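Local coordinates for protein predicted acyltransferase with acyl-CoA N-acyltransferase domain (Escherichia coli, PDB 4RS2) that binds coenzyme A, probably transfers acyl groups to a still unidentified acceptor and, when overproduced, suppresses silencing by small RNAs, at residues Ile25-Ile30 with Asp49-Gly54; Ala62-Asp65 with Val69-Tyr72. All blocks are in the same frame, centred on the assembly; numbering follows the deposited sequence.

How the contacts relate
Contact 1 precedes contact 2 along the chain, and their centres are about 15 Å apart. Contact 1 joins helices 27-37 and 42-53, which follow strand 18-21; contact 2 joins strands 58-63 and 69-80, the hairpin that comes next. This order, one strand, two helices and then a hairpin, is the first half of the GNAT fold. The two contacts touch: Ile30 CD1 lies 3.6 Å from Tyr72 CE1, and Ile30 CG1 4.1 Å from Val69 CG1. Ile30 thus places helix 27-37 against the face carrying Thr63 and Val69, while helix 42-53 reaches Tyr72 through Arg51. Bound coenzyme A lies about 8 Å from Gly71 and about 12 Å from the Ile30 side chain, so both contacts belong to the framework beside its site.

Contact 1: residues Ile25-Ile30 with Asp49-Gly54; sequences IDAPGI and DLREDG
Helices 27-37 and 42-53, the pair that follows the first strand of the GNAT fold, meet here through one long arginine side chain that spans from the second helix to the start of the first. The backbones stay well separated, the closest CA atoms, those of Ala27 and Arg51, being 9.2 Å apart, and the two segments bury just 111 Å² between them. Arg51 bridges the gap by extension followed by a bend: CG is anti to the backbone N (chi1 -177°), and a turn at chi3 (-59°) brings the guanidinium in front of Ala27 and Ile30. The methyl of Ala27 sits over one face of that group, displaced toward its rim, with CB 3.8 Å from Arg51 NH1. Ile30 approaches obliquely, its CD1 3.7 Å from Arg51 NH2, while the CG2 branch is more distant at 4.2 Å. These are apolar contacts with a charged plane, and polar partners help fix its rotation: NH2 forms a salt bridge with Glu22, a residue of the loop ahead of helix 27-37, which probably offsets the arginine's charge. A water occupies the guanidinium edge, in plane, and completes the link between the helices: it accepts a hydrogen bond from Arg51 NH1 at 2.9 Å and donates one to Ala27 O, also at 2.9 Å.

Contact 2: residues Ala62-Asp65 with Val69-Tyr72; sequences ATDD and VIGY
The carbonyl of Ala62 receives Ile70 N only 24° from its plane, at an Ala62 O to Ile70 N distance of 2.8 Å, whereas the carbonyl of Gly71 takes Ala62 N (2.9 Å from Gly71 O) from above its plane, 49° out of it. Ala62 O serves further donors: Gly71 N reaches it at 3.2 Å in a weak, bent bond, and Val69 CA makes a CH...O contact. The pairing slips by one between Ala62-Gly71, a hydrogen-bonded antiparallel pair, and Thr63-Val69, a non-hydrogen-bonded one. With CG1 held between its backbone N and carbonyl carbon (chi1 63°), Ile70 lays that branch against the opposite strand, 3.4 Å from Ala62 O, and turns CG2 to within 3.9 Å of Asp64 CB. Asp64 OD1 accepts a hydrogen bond from Gln68 N, within the connection between the strands. Ala62 CB packs 4.0 Å from Gly71 CA, which has no side chain to compete for that side. Thr63 and Val69 occupy the other face, where Val69 also meets Leu33 of helix 27-37. Two successive residues, Ile70 and Gly71, opposite one, define a classic beta bulge, here at the turn end of the GNAT hairpin formed by strands 58-63 and 69-80.

Contact 1: residues Ile25-Ile30 with Asp49-Gly54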
loop_
_atom_site.group_PDB
_atom_site.type_symbol
_atom_site.label_atom_id
_atom_site.label_comp_id
_atom_site.label_asym_id
_atom_site.label_seq_id
_atom_site.Cartn_x
_atom_site.Cartn_y
_atom_site.Cartn_z
ATOM N N ILE A 25 18.984 -3.378 1.587
ATOM C CA ILE A 25 19.740 -2.146 1.486
ATOM C C ILE A 25 18.824 -0.938 1.302
ATOM O O ILE A 25 19.240 0.188 1.542
ATOM C CB ILE A 25 20.814 -2.238 0.353
ATOM C CG1 ILE A 25 21.850 -1.120 0.480
ATOM C CG2 ILE A 25 20.183 -2.213 -1.029
ATOM C CD1 ILE A 25 22.513 -1.014 1.838
ATOM N N ASP A 26 17.574 -1.179 0.921
ATOM C CA ASP A 26 16.628 -0.101 0.717
ATOM C C ASP A 26 16.068 0.457 2.015
ATOM O O ASP A 26 15.524 1.564 2.020
ATOM C CB ASP A 26 15.407 -0.595 -0.089
ATOM C CG ASP A 26 15.737 -0.995 -1.512
ATOM O OD1 ASP A 26 16.633 -0.363 -2.137
ATOM O OD2 ASP A 26 15.049 -1.918 -2.044
ATOM N N ALA A 27 16.180 -0.284 3.119
ATOM C CA ALA A 27 15.473 0.129 4.325
ATOM C C ALA A 27 15.727 1.564 4.799
ATOM O O ALA A 27 14.771 2.298 5.071
ATOM C CB ALA A 27 15.726 -0.878 5.448
ATOM N N PRO A 28 16.999 1.992 4.861
ATOM C CA PRO A 28 17.243 3.354 5.322
ATOM C C PRO A 28 16.649 4.395 4.380
ATOM O O PRO A 28 16.155 5.420 4.836
ATOM C CB PRO A 28 18.786 3.467 5.349
ATOM C CG PRO A 28 19.294 2.090 5.334
ATOM C CD PRO A 28 18.238 1.206 4.729
ATOM N N GLY A 29 16.708 4.131 3.083
ATOM C CA GLY A 29 16.136 5.038 2.096
ATOM C C GLY A 29 14.635 5.116 2.198
ATOM O O GLY A 29 14.046 6.189 2.063
ATOM N N ILE A 30 14.001 3.962 2.395
ATOM C CA ILE A 30 12.560 3.911 2.608
ATOM C C ILE A 30 12.220 4.710 3.854
ATOM O O ILE A 30 11.262 5.504 3.865
ATOM C CB ILE A 30 12.078 2.451 2.715
ATOM C CG1 ILE A 30 12.248 1.711 1.368
ATOM C CG2 ILE A 30 10.632 2.376 3.128
ATOM C CD1 ILE A 30 12.219 0.217 1.506
ATOM N N ASP A 49 8.596 -1.667 12.017
ATOM C CA ASP A 49 8.086 -2.757 12.846
ATOM C C ASP A 49 7.541 -3.928 12.043
ATOM O O ASP A 49 7.759 -5.068 12.422
ATOM C CB ASP A 49 7.043 -2.239 13.825
ATOM C CG ASP A 49 7.619 -1.303 14.874
ATOM O OD1 ASP A 49 8.855 -1.117 14.950
ATOM O OD2 ASP A 49 6.814 -0.747 15.639
ATOM N N LEU A 50 6.805 -3.675 10.963
ATOM C CA LEU A 50 6.294 -4.770 10.146
ATOM C C LEU A 50 7.431 -5.572 9.565
ATOM O O LEU A 50 7.390 -6.799 9.559
ATOM C CB LEU A 50 5.443 -4.224 8.985
ATOM C CG LEU A 50 4.104 -3.583 9.340
ATOM C CD1 LEU A 50 3.497 -2.874 8.151
ATOM C CD2 LEU A 50 3.133 -4.600 9.906
ATOM N N ARG A 51 8.462 -4.894 9.078
ATOM C CA ARG A 51 9.557 -5.609 8.479
ATOM C C ARG A 51 10.312 -6.439 9.502
ATOM O O ARG A 51 10.655 -7.606 9.251
ATOM C CB ARG A 51 10.536 -4.640 7.815
ATOM C CG ARG A 51 11.686 -5.352 7.109
ATOM C CD ARG A 51 12.667 -4.391 6.449
ATOM N NE ARG A 51 12.080 -3.505 5.450
ATOM C CZ ARG A 51 11.912 -2.195 5.617
ATOM N NH1 ARG A 51 12.282 -1.620 6.763
ATOM N NH2 ARG A 51 11.380 -1.467 4.634
ATOM N N GLU A 52 10.585 -5.825 10.644
ATOM C CA GLU A 52 11.364 -6.485 11.670
ATOM C C GLU A 52 10.673 -7.746 12.158
ATOM O O GLU A 52 11.332 -8.765 12.433
ATOM C CB GLU A 52 11.618 -5.537 12.832
ATOM C CG GLU A 52 12.545 -6.118 13.896
ATOM C CD GLU A 52 12.548 -5.302 15.169
ATOM O OE1 GLU A 52 12.518 -4.056 15.089
ATOM O OE2 GLU A 52 12.585 -5.911 16.261
ATOM N N ASP A 53 9.348 -7.704 12.252
ATOM C CA ASP A 53 8.593 -8.827 12.805
ATOM C C ASP A 53 8.026 -9.822 11.762
ATOM O O ASP A 53 7.351 -10.787 12.122
ATOM C CB ASP A 53 7.515 -8.271 13.714
ATOM C CG ASP A 53 8.105 -7.557 14.936
ATOM O OD1 ASP A 53 9.028 -8.108 15.561
ATOM O OD2 ASP A 53 7.644 -6.459 15.298
ATOM N N GLY A 54 8.304 -9.593 10.474
ATOM C CA GLY A 54 7.844 -10.509 9.410
ATOM C C GLY A 54 6.411 -10.384 8.940
ATOM O O GLY A 54 5.780 -11.358 8.510
HETATM O O HOH W 1 12.264 1.224 6.094
#

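Contact 2: residues Ala62-Asp65 with Val69-Tyr72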
loop_
_atom_site.group_PDB
_atom_site.type_symbol
_atom_site.label_atom_id
_atom_site.label_comp_id
_atom_site.label_asym_id
_atom_site.label_seq_id
_atom_site.Cartn_x
_atom_site.Cartn_y
_atom_site.Cartn_z
ATOM N N ALA A 62 10.341 2.574 -5.839
ATOM C CA ALA A 62 10.653 3.271 -7.086
ATOM C C ALA A 62 11.993 3.932 -6.780
ATOM O O ALA A 62 12.186 4.534 -5.704
ATOM C CB ALA A 62 9.625 4.322 -7.411
ATOM N N THR A 63 12.935 3.841 -7.703
ATOM C CA THR A 63 14.262 4.426 -7.489
ATOM C C THR A 63 14.669 5.306 -8.654
ATOM O O THR A 63 14.164 5.142 -9.751
ATOM C CB THR A 63 15.331 3.351 -7.283
ATOM O OG1 THR A 63 15.439 2.574 -8.477
ATOM C CG2 THR A 63 14.992 2.475 -6.100
ATOM N N ASP A 64 15.505 6.290 -8.369
ATOM C CA ASP A 64 15.967 7.208 -9.405
ATOM C C ASP A 64 17.184 6.588 -10.044
ATOM O O ASP A 64 17.602 5.489 -9.654
ATOM C CB ASP A 64 16.257 8.615 -8.845
ATOM C CG ASP A 64 17.476 8.656 -7.922
ATOM O OD1 ASP A 64 18.230 7.648 -7.842
ATOM O OD2 ASP A 64 17.675 9.712 -7.267
ATOM N N ASP A 65 17.753 7.278 -11.035
ATOM C CA ASP A 65 18.919 6.759 -11.761
ATOM C C ASP A 65 20.103 6.352 -10.867
ATOM O O ASP A 65 20.865 5.453 -11.232
ATOM C CB ASP A 65 19.365 7.723 -12.883
ATOM C CG ASP A 65 19.645 9.149 -12.388
ATOM O OD1 ASP A 65 19.732 9.375 -11.158
ATOM O OD2 ASP A 65 19.785 10.049 -13.253
ATOM N N VAL A 69 15.832 5.737 -3.214
ATOM C CA VAL A 69 14.389 5.460 -3.094
ATOM C C VAL A 69 13.604 6.752 -3.163
ATOM O O VAL A 69 13.764 7.613 -2.309
ATOM C CB VAL A 69 14.074 4.733 -1.777
ATOM C CG1 VAL A 69 12.599 4.476 -1.636
ATOM C CG2 VAL A 69 14.884 3.427 -1.703
ATOM N N ILE A 70 12.721 6.855 -4.158
ATOM C CA ILE A 70 11.906 8.034 -4.397
ATOM C C ILE A 70 10.413 7.702 -4.340
ATOM O O ILE A 70 9.555 8.578 -4.471
ATOM C CB ILE A 70 12.219 8.637 -5.799
ATOM C CG1 ILE A 70 11.877 7.659 -6.963
ATOM C CG2 ILE A 70 13.697 8.979 -5.913
ATOM C CD1 ILE A 70 11.843 8.242 -8.366
ATOM N N GLY A 71 10.094 6.431 -4.123
ATOM C CA GLY A 71 8.712 6.028 -3.963
ATOM C C GLY A 71 8.601 4.692 -3.288
ATOM O O GLY A 71 9.521 3.876 -3.370
ATOM N N TYR A 72 7.460 4.443 -2.669
ATOM C CA TYR A 72 7.283 3.225 -1.933
ATOM C C TYR A 72 5.854 2.857 -1.748
ATOM O O TYR A 72 5.004 3.745 -1.545
ATOM C CB TYR A 72 7.905 3.373 -0.548
ATOM C CG TYR A 72 7.944 2.083 0.283
ATOM C CD1 TYR A 72 8.708 1.009 -0.084
ATOM C CD2 TYR A 72 7.238 1.982 1.458
ATOM C CE1 TYR A 72 8.753 -0.141 0.688
ATOM C CE2 TYR A 72 7.317 0.852 2.246
ATOM C CZ TYR A 72 8.052 -0.211 1.856
ATOM O OH TYR A 72 8.097 -1.355 2.673
#